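Local coordinates for protein UlvanLyase-PL25 (PDB 5UAS) that degrades ulvan, the sulfated cell-wall polysaccharide of green seaweeds, as a zinc-containing beta-propeller lyase of polysaccharide lyase family 25, at residues G35-I40 and S412-A417; Y164-K169 and Y222-K227; L177-G182 and V189-V194; Y357-R362 and T378-N383. All blocks are in the same frame, centred on the assembly; numbering follows the deposited sequence.

Interaction 1: residues G35-I40 and S412-A417; sequences GNPLAI and SFAISA. With 83Y (3-O-sulfo-alpha-L-rhamnopyranose), chain C; GCD (4-deoxy-alpha-L-threo-hex-4-enopyranuronic acid), chain B; EDO (1,2-ethanediol), chain J.
Ala414 turns its methyl toward the loop 35-40, where CB lies 3.6 Å from Leu38 O and also meets the Pro37 ring. Ile40 and Ile415 run side by side and meet CD1 to CD1 at 4.1 Å, Ile40 CG2 faces Ala417 CB, and Leu38 CB packs on the backbone of Ile415 and Ser416. Small or aliphatic residues suit this buried seam, since loop and strand lie close together.

Polar linkage across it is by water: one molecule donates to Ala39 O at 2.7 Å and accepts from Ala417 N at 2.8 Å. Ser416 OG donates to Ala417 O from above the carbonyl plane and is itself bonded by Leu429 N.

Asn36 is one of the substrate-binding residues, beside Lys101 and Asn98. With CG anti to the carbonyl carbon (chi1 -71°), its ND2 donates to O2 of the unsaturated uronate at 3.0 Å and to sulfate O2S of the rhamnose at 3.1 Å; OD1 bonds Lys433 NZ. Replacing it with alanine is likely to leave the uronate hydroxyl and the sulfate without this shared donor, and Lys433 without this acceptor. Direct contact is thus apolar, one water carries the polar link, and the amide faces the sugars.

Interaction 2: residues Y164-K169 and Y222-K227; sequences YNQAIK and YAWAGK. With BDP (beta-D-glucopyranuronic acid), chain D.
Gln166 spans the gap between two neighbouring strands whose axes run 7.3 Å apart, 17° from parallel, too far for direct backbone pairing. Both ends of its amide are used: OE1 accepts from Ala225 N at 2.8 Å, and NE2 donates to Ala223 O at 2.9 Å in a nearly straight bond (173°), from above the carbonyl plane. His43 NE2 gives OE1 a second bond, and NE2 adds a weak one to Tyr164 O. Glutamine suits the place because one planar group can serve an N-H and a C=O two residues apart, and OE1 also lies over a face of the Trp224 ring, whose NE1 bonds Ile40 O.

Farther along, Ile168 packs CD1 3.6 Å from Gly226 CA, where a side chain would collide with Trp224.

At the other end the tyrosine rings approach CE2 to CE2 at 3.7 Å, set obliquely. Tyr222 OH donates to O6A of the glucuronate at 2.6 Å, this oxygen lying in its ring plane; His119 and Arg180 also bind that sugar. Tyr164, probably the catalytic proton acceptor, brings OH within 3.2 Å of O6A and bonds Asn99 OD1 weakly. This is a beta-propeller arrangement: innermost strands of adjacent blades side by side, with the active-site tyrosine at their mouth.

Interaction 3: residues L177-G182 and V189-V194; sequences LFFRHG and VYQKSV. With BDP (beta-D-glucopyranuronic acid), chain D.
Phe179 swings its ring across to Val189 because CG sits between the backbone N and the carbonyl carbon (chi1 55°), and Val189 sends CG2 into the equivalent position on its own residue; CG2 thereby lies over a face of the Phe179 ring, 3.6 Å from its centroid, a CH-pi contact. The two belong to a beta hairpin within a propeller blade, closed by paired backbone bonds: Leu177 with Gln191 and Phe179 with Val189, each pair bonded in both directions.

On the Phe179 side, Gln191 OE1 approaches the ring edge, 3.4 Å from CZ. Its amide is occupied by Thr159 N and Ala201 O, which lets a polar residue stay buried. On the other side, Tyr190 CB lies over the Phe178 ring, 3.9 Å from its centroid, another CH-pi contact.

At the end of the strand, Arg180 sets out away from the partner strand, and its chain, bent at chi3, brings NH1 to O6A of the glucuronate carboxylate at 2.9 Å and NH2 to O6B at 2.8 Å. A leucine in its place is likely to leave the carboxylate without this paired countercharge. His181 centres an inverse gamma turn, and just past it Gly182 O accepts from Arg180 NE at 2.9 Å.

Interaction 4: residues Y357-R362 and T378-N383; sequences YERVSR and TYNQDN. With EDO (1,2-ethanediol), chain J.
Arg362 and Thr378 form an antiparallel hydrogen-bonded pair, Thr378 N giving 2.8 Å to Arg362 O and Arg362 N a longer 3.2 Å to Thr378 O, after which the two chains part and side chains take over the joining.

Tyr357 reaches back across the opening because its CG is anti to the backbone N (chi1 180°). Its hydroxyl works twice: it donates to Val360 O at 2.7 Å, from well above the carbonyl plane, and accepts from Asn380 N at 3.0 Å in an almost straight bond. A tyrosine fits here, as one OH both pins its own loop and takes up a strand N-H. Tyr379 comes up beside it, CB 3.6 Å from Tyr357 CZ, and turns its ring edge toward the Tyr357 face, a T-shaped pair with planes at 81°; its own OH bonds Glu401.

Nearer solvent, the chain of Arg359 bends at chi3 so that NH1 donates in the guanidinium plane to Asp382 O at 2.8 Å. Asn380 CB lies over a face of that guanidinium, and a water accepting from both NH1 and Asp382 N backs the bond.

An ethanediol, probably from crystallisation, donates to Thr378 OG1 and is also hydrogen-bonded to the backbone of Phe413. Arg362 carries this end of the hairpin 361-367/373-381 close to the bound unsaturated uronate. Strand 384-392 flanks the hairpin beyond Tyr379 and Thr378, while Tyr357 and Ser361 lean on strand 336-342 of the preceding blade.

From the N terminus, the segment 35-40 is met first, and interaction 1 closes a span of some 370 residues by packing this loop after strand 30-33 on strand 412-415, in the blade built from both chain ends; the other three contacts nest inside that span. Interaction 2 next joins two adjacent blades and holds the hairpin of interaction 3 within it; the strands 165-169 and 175-180 are neighbours, and both contacts meet the glucuronate. Interaction 4 follows in series, with no crossing, and like interaction 3 it closes a hairpin within one blade. Interactions 1 and 2 touch where Ile40 O meets Trp224 NE1, and interactions 1 and 4 share an ethanediol.

Interaction 1: residues G35-I40 and S412-A417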
# COMPACT_ATOMS: atom_id res chain seq x y z
N GLY A 35 12.95 -9.47 2.96
CA GLY A 35 12.32 -8.56 3.91
C GLY A 35 10.82 -8.75 3.93
O GLY A 35 10.32 -9.86 4.13
N ASN A 36 10.08 -7.64 3.80
CA ASN A 36 8.66 -7.69 3.49
C ASN A 36 8.53 -7.42 2.00
O ASN A 36 8.77 -6.29 1.58
CB ASN A 36 7.90 -6.62 4.26
CG ASN A 36 7.80 -6.93 5.74
OD1 ASN A 36 7.51 -8.05 6.12
ND2 ASN A 36 8.03 -5.92 6.57
N PRO A 37 8.24 -8.41 1.16
CA PRO A 37 8.33 -8.17 -0.28
C PRO A 37 7.14 -7.45 -0.85
O PRO A 37 7.20 -7.04 -2.02
CB PRO A 37 8.43 -9.59 -0.88
CG PRO A 37 8.99 -10.47 0.26
CD PRO A 37 8.33 -9.85 1.51
N LEU A 38 6.07 -7.33 -0.07
CA LEU A 38 4.80 -6.73 -0.48
C LEU A 38 4.22 -5.99 0.72
O LEU A 38 4.50 -6.32 1.88
CB LEU A 38 3.77 -7.76 -0.91
CG LEU A 38 4.10 -8.77 -2.03
CD1 LEU A 38 3.16 -10.02 -1.97
CD2 LEU A 38 4.00 -8.08 -3.35
N ALA A 39 3.33 -5.04 0.44
CA ALA A 39 2.54 -4.37 1.47
C ALA A 39 1.35 -3.71 0.79
O ALA A 39 1.37 -3.43 -0.41
CB ALA A 39 3.35 -3.34 2.29
N ILE A 40 0.30 -3.48 1.57
CA ILE A 40 -0.90 -2.87 1.01
C ILE A 40 -0.64 -1.43 0.61
O ILE A 40 -1.25 -0.92 -0.35
CB ILE A 40 -2.06 -3.02 2.00
CG1 ILE A 40 -2.61 -4.47 1.95
CG2 ILE A 40 -3.16 -1.96 1.73
CD1 ILE A 40 -3.42 -4.85 3.17
N SER A 412 4.72 -16.41 8.13
CA SER A 412 3.75 -15.32 8.15
C SER A 412 3.67 -14.74 6.74
O SER A 412 4.64 -14.80 5.99
CB SER A 412 4.11 -14.20 9.14
OG SER A 412 3.94 -14.63 10.49
N PHE A 413 2.51 -14.16 6.41
CA PHE A 413 2.28 -13.61 5.07
C PHE A 413 2.41 -12.09 5.06
O PHE A 413 1.84 -11.41 5.94
CB PHE A 413 0.90 -13.95 4.52
CG PHE A 413 0.69 -15.41 4.23
CD1 PHE A 413 1.76 -16.21 3.80
CD2 PHE A 413 -0.56 -15.98 4.38
CE1 PHE A 413 1.58 -17.57 3.53
CE2 PHE A 413 -0.77 -17.33 4.11
CZ PHE A 413 0.29 -18.14 3.69
N ALA A 414 3.15 -11.57 4.08
CA ALA A 414 3.01 -10.19 3.62
C ALA A 414 2.08 -10.21 2.41
O ALA A 414 2.17 -11.14 1.58
CB ALA A 414 4.37 -9.59 3.26
N ILE A 415 1.15 -9.25 2.32
CA ILE A 415 0.22 -9.23 1.19
C ILE A 415 0.19 -7.88 0.49
O ILE A 415 0.51 -6.84 1.05
CB ILE A 415 -1.21 -9.63 1.62
CG1 ILE A 415 -1.70 -8.75 2.79
CG2 ILE A 415 -1.22 -11.11 2.06
CD1 ILE A 415 -3.24 -8.92 3.09
N SER A 416 -0.17 -7.94 -0.79
CA SER A 416 -0.52 -6.74 -1.57
C SER A 416 -1.97 -6.34 -1.35
O SER A 416 -2.79 -7.11 -0.83
CB SER A 416 -0.31 -7.00 -3.06
OG SER A 416 -1.33 -7.86 -3.56
N ALA A 417 -2.29 -5.12 -1.79
CA ALA A 417 -3.68 -4.77 -2.04
C ALA A 417 -4.22 -5.62 -3.19
O ALA A 417 -3.45 -6.18 -3.97
CB ALA A 417 -3.81 -3.28 -2.38
C1 83Y C . 6.26 1.57 8.39
C2 83Y C . 6.19 0.48 7.33
C3 83Y C . 6.93 -0.78 7.79
C4 83Y C . 6.49 -1.25 9.19
C5 83Y C . 6.50 -0.08 10.15
C6 83Y C . 5.86 -0.49 11.48
O1S 83Y C . 7.10 -3.11 4.83
O2 83Y C . 4.84 0.20 7.06
O2S 83Y C . 8.82 -2.96 6.63
O3 83Y C . 6.69 -1.80 6.84
O3S 83Y C . 8.33 -1.09 5.18
O5 83Y C . 5.81 1.07 9.64
S 83Y C . 7.78 -2.28 5.84
O4 83Y C . 7.43 -2.22 9.71
C1 GCD B . 6.96 -3.56 9.55
C2 GCD B . 8.14 -4.50 9.73
C3 GCD B . 8.77 -4.26 11.10
C4 GCD B . 7.72 -4.22 12.17
C5 GCD B . 6.42 -4.02 11.89
C6 GCD B . 5.44 -4.05 12.97
O2 GCD B . 7.73 -5.87 9.59
O3 GCD B . 9.50 -3.02 11.14
O5 GCD B . 5.95 -3.83 10.53
O6A GCD B . 5.81 -4.32 14.13
O6B GCD B . 4.24 -3.84 12.70
C1 EDO J . 0.17 -13.38 9.50
O1 EDO J . 0.27 -13.90 8.17
C2 EDO J . 0.33 -11.86 9.54
O2 EDO J . 1.49 -11.46 8.77
O HOH W 1 -0.08 -3.58 -2.64

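Interaction 2: residues Y164-K169 and Y222-K227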
# COMPACT_ATOMS: atom_id res chain seq x y z
N TYR A 164 6.46 5.59 -0.13
CA TYR A 164 5.09 5.07 -0.25
C TYR A 164 4.40 5.46 -1.54
O TYR A 164 3.34 6.10 -1.52
CB TYR A 164 4.22 5.48 0.96
CG TYR A 164 4.84 5.05 2.28
CD1 TYR A 164 5.11 3.72 2.52
CD2 TYR A 164 5.21 6.00 3.23
CE1 TYR A 164 5.68 3.31 3.73
CE2 TYR A 164 5.80 5.61 4.44
CZ TYR A 164 6.02 4.25 4.68
OH TYR A 164 6.61 3.84 5.86
N ASN A 165 4.97 5.02 -2.66
CA ASN A 165 4.40 5.28 -3.98
C ASN A 165 3.05 4.64 -4.18
O ASN A 165 2.88 3.43 -3.99
CB ASN A 165 5.36 4.75 -5.04
CG ASN A 165 6.66 5.45 -5.01
OD1 ASN A 165 6.72 6.69 -5.05
ND2 ASN A 165 7.73 4.69 -4.89
N GLN A 166 2.09 5.43 -4.66
CA GLN A 166 0.78 4.92 -5.00
C GLN A 166 0.40 5.56 -6.31
O GLN A 166 0.31 6.79 -6.39
CB GLN A 166 -0.23 5.22 -3.89
CG GLN A 166 0.35 4.76 -2.54
CD GLN A 166 -0.51 5.15 -1.36
OE1 GLN A 166 -1.72 4.94 -1.36
NE2 GLN A 166 0.12 5.64 -0.32
N ALA A 167 0.23 4.75 -7.35
CA ALA A 167 0.12 5.25 -8.71
C ALA A 167 -1.28 5.01 -9.24
O ALA A 167 -1.78 3.89 -9.18
CB ALA A 167 1.15 4.56 -9.62
N ILE A 168 -1.91 6.07 -9.73
CA ILE A 168 -3.29 6.04 -10.21
C ILE A 168 -3.34 6.63 -11.61
O ILE A 168 -2.78 7.71 -11.86
CB ILE A 168 -4.23 6.81 -9.26
CG1 ILE A 168 -4.21 6.16 -7.88
CG2 ILE A 168 -5.67 6.82 -9.83
CD1 ILE A 168 -5.02 6.86 -6.82
N LYS A 169 -4.02 5.94 -12.52
CA LYS A 169 -4.24 6.45 -13.88
C LYS A 169 -5.73 6.71 -14.07
O LYS A 169 -6.56 5.84 -13.80
CB LYS A 169 -3.76 5.45 -14.94
CG LYS A 169 -3.80 6.03 -16.37
CD LYS A 169 -3.27 5.06 -17.43
CE LYS A 169 -4.21 3.86 -17.62
NZ LYS A 169 -3.75 3.08 -18.84
N TYR A 222 0.04 9.01 7.37
CA TYR A 222 0.16 7.90 6.43
C TYR A 222 -1.15 7.81 5.66
O TYR A 222 -2.20 7.62 6.26
CB TYR A 222 0.47 6.58 7.16
CG TYR A 222 1.83 6.56 7.84
CD1 TYR A 222 1.97 6.95 9.15
CD2 TYR A 222 2.96 6.11 7.17
CE1 TYR A 222 3.22 6.94 9.78
CE2 TYR A 222 4.21 6.08 7.80
CZ TYR A 222 4.33 6.51 9.10
OH TYR A 222 5.55 6.50 9.76
N ALA A 223 -1.08 7.90 4.33
CA ALA A 223 -2.27 7.91 3.48
C ALA A 223 -2.28 6.69 2.56
O ALA A 223 -1.24 6.11 2.25
CB ALA A 223 -2.30 9.19 2.63
N TRP A 224 -3.48 6.31 2.13
CA TRP A 224 -3.70 5.32 1.08
C TRP A 224 -4.65 5.98 0.10
O TRP A 224 -5.77 6.36 0.47
CB TRP A 224 -4.32 4.04 1.67
CG TRP A 224 -4.29 2.81 0.75
CD1 TRP A 224 -3.34 1.83 0.72
CD2 TRP A 224 -5.26 2.46 -0.24
NE1 TRP A 224 -3.66 0.90 -0.22
CE2 TRP A 224 -4.84 1.26 -0.83
CE3 TRP A 224 -6.45 3.05 -0.68
CZ2 TRP A 224 -5.56 0.63 -1.82
CZ3 TRP A 224 -7.17 2.42 -1.68
CH2 TRP A 224 -6.73 1.21 -2.23
N ALA A 225 -4.20 6.15 -1.14
CA ALA A 225 -5.03 6.74 -2.18
C ALA A 225 -5.43 5.68 -3.19
O ALA A 225 -4.60 4.84 -3.57
CB ALA A 225 -4.29 7.89 -2.87
N GLY A 226 -6.69 5.72 -3.64
CA GLY A 226 -7.12 4.82 -4.69
C GLY A 226 -8.21 5.46 -5.51
O GLY A 226 -8.69 6.56 -5.21
N LYS A 227 -8.64 4.76 -6.55
CA LYS A 227 -9.73 5.24 -7.39
C LYS A 227 -11.04 5.31 -6.61
O LYS A 227 -11.37 4.43 -5.81
CB LYS A 227 -9.91 4.34 -8.60
CG LYS A 227 -8.99 4.69 -9.74
CD LYS A 227 -9.69 5.60 -10.71
CE LYS A 227 -9.27 5.29 -12.14
NZ LYS A 227 -10.24 5.87 -13.11
C1 BDP D . 10.77 3.63 9.63
C2 BDP D . 9.93 2.79 10.61
C3 BDP D . 8.51 3.26 10.46
C4 BDP D . 8.03 3.16 9.06
C5 BDP D . 8.93 3.90 8.15
C6 BDP D . 8.62 5.41 7.87
O2 BDP D . 10.08 1.40 10.29
O3 BDP D . 8.29 4.55 11.05
O4 BDP D . 7.64 1.89 8.51
O5 BDP D . 10.28 3.62 8.26
O6A BDP D . 7.51 5.89 8.12
O6B BDP D . 9.51 6.12 7.37

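Interaction 3: residues L177-G182 and V189-V194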
# COMPACT_ATOMS: atom_id res chain seq x y z
N LEU A 177 0.85 10.25 -9.09
CA LEU A 177 1.71 9.51 -8.18
C LEU A 177 1.63 10.19 -6.81
O LEU A 177 2.08 11.33 -6.65
CB LEU A 177 3.15 9.46 -8.70
CG LEU A 177 4.02 8.66 -7.75
CD1 LEU A 177 3.72 7.16 -7.91
CD2 LEU A 177 5.50 8.95 -8.03
N PHE A 178 1.01 9.51 -5.85
CA PHE A 178 0.91 9.96 -4.47
C PHE A 178 2.05 9.34 -3.66
O PHE A 178 2.36 8.15 -3.82
CB PHE A 178 -0.42 9.52 -3.87
CG PHE A 178 -1.61 10.17 -4.51
CD1 PHE A 178 -2.09 9.69 -5.72
CD2 PHE A 178 -2.22 11.27 -3.92
CE1 PHE A 178 -3.16 10.29 -6.33
CE2 PHE A 178 -3.30 11.88 -4.54
CZ PHE A 178 -3.76 11.39 -5.76
N PHE A 179 2.62 10.13 -2.76
CA PHE A 179 3.67 9.66 -1.86
C PHE A 179 3.89 10.68 -0.75
O PHE A 179 3.42 11.83 -0.80
CB PHE A 179 5.00 9.42 -2.63
CG PHE A 179 5.49 10.61 -3.43
CD1 PHE A 179 4.99 10.86 -4.71
CD2 PHE A 179 6.42 11.49 -2.90
CE1 PHE A 179 5.43 11.97 -5.45
CE2 PHE A 179 6.88 12.59 -3.62
CZ PHE A 179 6.37 12.84 -4.92
N ARG A 180 4.67 10.26 0.25
CA ARG A 180 5.17 11.17 1.27
C ARG A 180 6.49 11.79 0.80
O ARG A 180 7.42 11.06 0.43
CB ARG A 180 5.34 10.42 2.58
CG ARG A 180 5.83 11.30 3.70
CD ARG A 180 6.07 10.43 4.93
NE ARG A 180 7.21 9.52 4.73
CZ ARG A 180 7.60 8.58 5.57
NH1 ARG A 180 6.90 8.33 6.70
NH2 ARG A 180 8.67 7.83 5.28
N HIS A 181 6.57 13.12 0.83
CA HIS A 181 7.69 13.87 0.23
C HIS A 181 8.86 13.95 1.21
O HIS A 181 9.30 15.02 1.64
CB HIS A 181 7.20 15.25 -0.19
CG HIS A 181 8.08 16.00 -1.16
ND1 HIS A 181 9.35 16.44 -0.84
CD2 HIS A 181 7.82 16.45 -2.41
CE1 HIS A 181 9.85 17.11 -1.88
NE2 HIS A 181 8.94 17.13 -2.84
N GLY A 182 9.37 12.77 1.57
CA GLY A 182 10.47 12.66 2.51
C GLY A 182 10.23 11.55 3.53
O GLY A 182 9.52 10.57 3.25
N VAL A 189 2.01 14.35 -0.83
CA VAL A 189 1.88 15.10 -2.07
C VAL A 189 1.43 14.16 -3.18
O VAL A 189 1.47 12.93 -3.07
CB VAL A 189 3.21 15.77 -2.50
CG1 VAL A 189 3.73 16.71 -1.41
CG2 VAL A 189 4.27 14.70 -2.84
N TYR A 190 1.07 14.77 -4.30
CA TYR A 190 1.05 14.04 -5.55
C TYR A 190 1.85 14.80 -6.59
O TYR A 190 2.04 16.01 -6.50
CB TYR A 190 -0.37 13.78 -6.07
CG TYR A 190 -1.14 15.02 -6.48
CD1 TYR A 190 -1.00 15.57 -7.76
CD2 TYR A 190 -2.04 15.61 -5.61
CE1 TYR A 190 -1.74 16.72 -8.14
CE2 TYR A 190 -2.77 16.75 -5.97
CZ TYR A 190 -2.62 17.29 -7.24
OH TYR A 190 -3.35 18.42 -7.60
N GLN A 191 2.34 14.06 -7.58
CA GLN A 191 2.88 14.63 -8.82
C GLN A 191 2.07 14.08 -9.98
O GLN A 191 1.78 12.88 -10.02
CB GLN A 191 4.37 14.31 -9.01
CG GLN A 191 5.29 15.02 -8.04
CD GLN A 191 6.74 14.87 -8.44
OE1 GLN A 191 7.47 14.06 -7.87
NE2 GLN A 191 7.16 15.63 -9.45
N LYS A 192 1.66 14.97 -10.89
CA LYS A 192 0.77 14.64 -11.99
C LYS A 192 1.52 14.67 -13.32
O LYS A 192 2.30 15.59 -13.58
CB LYS A 192 -0.39 15.64 -12.03
CG LYS A 192 -1.30 15.57 -13.27
CD LYS A 192 -2.27 16.76 -13.25
CE LYS A 192 -3.13 16.81 -14.49
NZ LYS A 192 -4.28 17.79 -14.32
N SER A 193 1.27 13.67 -14.16
CA SER A 193 1.82 13.65 -15.51
C SER A 193 0.68 13.49 -16.52
O SER A 193 -0.20 12.64 -16.34
CB SER A 193 2.85 12.51 -15.67
OG SER A 193 3.18 12.33 -17.05
N VAL A 194 0.73 14.29 -17.59
CA VAL A 194 -0.24 14.18 -18.68
C VAL A 194 0.40 13.61 -19.94
O VAL A 194 -0.25 13.57 -21.00
CB VAL A 194 -0.94 15.52 -18.98
CG1 VAL A 194 -1.58 16.07 -17.67
CG2 VAL A 194 0.03 16.52 -19.58
C1 BDP D . 10.77 3.63 9.63
C2 BDP D . 9.93 2.79 10.61
C3 BDP D . 8.51 3.26 10.46
C4 BDP D . 8.03 3.16 9.06
C5 BDP D . 8.93 3.90 8.15
C6 BDP D . 8.62 5.41 7.87
O2 BDP D . 10.08 1.40 10.29
O3 BDP D . 8.29 4.55 11.05
O4 BDP D . 7.64 1.89 8.51
O5 BDP D . 10.28 3.62 8.26
O6A BDP D . 7.51 5.89 8.12
O6B BDP D . 9.51 6.12 7.37

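Interaction 4: residues Y357-R362 and T378-N383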
# COMPACT_ATOMS: atom_id res chain seq x y z
N TYR A 357 -10.06 -11.88 17.84
CA TYR A 357 -8.65 -12.11 17.51
C TYR A 357 -7.79 -10.95 18.01
O TYR A 357 -8.15 -9.78 17.87
CB TYR A 357 -8.52 -12.28 16.00
CG TYR A 357 -7.13 -12.53 15.46
CD1 TYR A 357 -6.51 -13.79 15.57
CD2 TYR A 357 -6.45 -11.53 14.79
CE1 TYR A 357 -5.23 -14.01 15.04
CE2 TYR A 357 -5.20 -11.74 14.25
CZ TYR A 357 -4.60 -12.97 14.37
OH TYR A 357 -3.35 -13.15 13.84
N GLU A 358 -6.64 -11.28 18.60
CA GLU A 358 -5.81 -10.31 19.32
C GLU A 358 -4.39 -10.24 18.79
O GLU A 358 -3.53 -9.64 19.43
CB GLU A 358 -5.77 -10.65 20.81
CG GLU A 358 -7.12 -10.66 21.50
CD GLU A 358 -7.71 -9.28 21.67
OE1 GLU A 358 -8.89 -9.18 22.08
OE2 GLU A 358 -7.00 -8.29 21.39
N ARG A 359 -4.09 -10.91 17.68
CA ARG A 359 -2.75 -10.93 17.14
C ARG A 359 -2.74 -10.01 15.92
O ARG A 359 -3.54 -9.06 15.88
CB ARG A 359 -2.33 -12.38 16.87
CG ARG A 359 -2.15 -13.16 18.19
CD ARG A 359 -1.66 -14.61 17.97
NE ARG A 359 -0.31 -14.63 17.42
CZ ARG A 359 0.23 -15.66 16.78
NH1 ARG A 359 -0.45 -16.78 16.58
NH2 ARG A 359 1.47 -15.55 16.31
N VAL A 360 -1.89 -10.27 14.96
CA VAL A 360 -1.76 -9.39 13.80
C VAL A 360 -2.66 -9.90 12.68
O VAL A 360 -2.57 -11.08 12.28
CB VAL A 360 -0.30 -9.34 13.30
CG1 VAL A 360 -0.23 -8.50 12.03
CG2 VAL A 360 0.64 -8.85 14.39
N SER A 361 -3.49 -9.01 12.14
CA SER A 361 -4.21 -9.29 10.91
C SER A 361 -4.10 -8.09 9.97
O SER A 361 -3.99 -6.94 10.41
CB SER A 361 -5.69 -9.63 11.16
OG SER A 361 -6.34 -8.57 11.84
N ARG A 362 -4.11 -8.38 8.67
CA ARG A 362 -4.12 -7.37 7.62
C ARG A 362 -5.03 -7.88 6.53
O ARG A 362 -5.20 -9.09 6.39
CB ARG A 362 -2.73 -7.14 7.00
CG ARG A 362 -1.66 -6.66 7.98
CD ARG A 362 -1.95 -5.20 8.42
NE ARG A 362 -0.89 -4.71 9.29
CZ ARG A 362 -0.92 -4.73 10.62
NH1 ARG A 362 -1.98 -5.18 11.27
NH2 ARG A 362 0.14 -4.30 11.31
N THR A 378 -5.09 -11.90 6.00
CA THR A 378 -4.12 -12.82 6.58
C THR A 378 -4.04 -12.64 8.09
O THR A 378 -4.13 -11.53 8.62
CB THR A 378 -2.72 -12.65 5.96
OG1 THR A 378 -1.89 -13.72 6.43
CG2 THR A 378 -2.06 -11.31 6.32
N TYR A 379 -3.80 -13.76 8.75
CA TYR A 379 -3.70 -13.81 10.20
C TYR A 379 -2.89 -15.05 10.54
O TYR A 379 -2.60 -15.89 9.67
CB TYR A 379 -5.09 -13.83 10.87
CG TYR A 379 -5.91 -15.09 10.63
CD1 TYR A 379 -6.62 -15.27 9.45
CD2 TYR A 379 -6.00 -16.09 11.59
CE1 TYR A 379 -7.39 -16.40 9.23
CE2 TYR A 379 -6.78 -17.23 11.37
CZ TYR A 379 -7.46 -17.38 10.19
OH TYR A 379 -8.23 -18.50 9.94
N ASN A 380 -2.49 -15.16 11.80
CA ASN A 380 -1.76 -16.33 12.25
C ASN A 380 -2.67 -17.19 13.11
O ASN A 380 -3.44 -16.68 13.92
CB ASN A 380 -0.53 -15.98 13.09
CG ASN A 380 0.57 -15.35 12.28
OD1 ASN A 380 1.15 -15.99 11.41
ND2 ASN A 380 0.89 -14.10 12.60
N GLN A 381 -2.52 -18.50 12.95
CA GLN A 381 -3.05 -19.46 13.91
C GLN A 381 -1.86 -20.23 14.42
O GLN A 381 -1.23 -20.97 13.65
CB GLN A 381 -4.08 -20.39 13.29
CG GLN A 381 -4.71 -21.31 14.34
CD GLN A 381 -5.80 -22.20 13.79
OE1 GLN A 381 -5.70 -22.68 12.66
NE2 GLN A 381 -6.86 -22.40 14.57
N ASP A 382 -1.52 -20.04 15.69
CA ASP A 382 -0.30 -20.61 16.24
C ASP A 382 0.83 -20.05 15.38
O ASP A 382 0.85 -18.84 15.12
CB ASP A 382 -0.43 -22.13 16.28
CG ASP A 382 -1.64 -22.60 17.11
OD1 ASP A 382 -1.84 -22.08 18.23
OD2 ASP A 382 -2.39 -23.48 16.64
N ASN A 383 1.75 -20.87 14.90
CA ASN A 383 2.85 -20.37 14.09
C ASN A 383 2.57 -20.46 12.60
O ASN A 383 3.49 -20.30 11.80
CB ASN A 383 4.14 -21.12 14.42
CG ASN A 383 4.97 -20.38 15.44
OD1 ASN A 383 5.69 -19.43 15.10
ND2 ASN A 383 4.87 -20.79 16.70
C1 EDO J . 0.17 -13.38 9.50
O1 EDO J . 0.27 -13.90 8.17
C2 EDO J . 0.33 -11.86 9.54
O2 EDO J . 1.49 -11.46 8.77
O HOH W 2 -2.67 -18.04 17.57
O HOH W 3 3.71 -16.77 14.72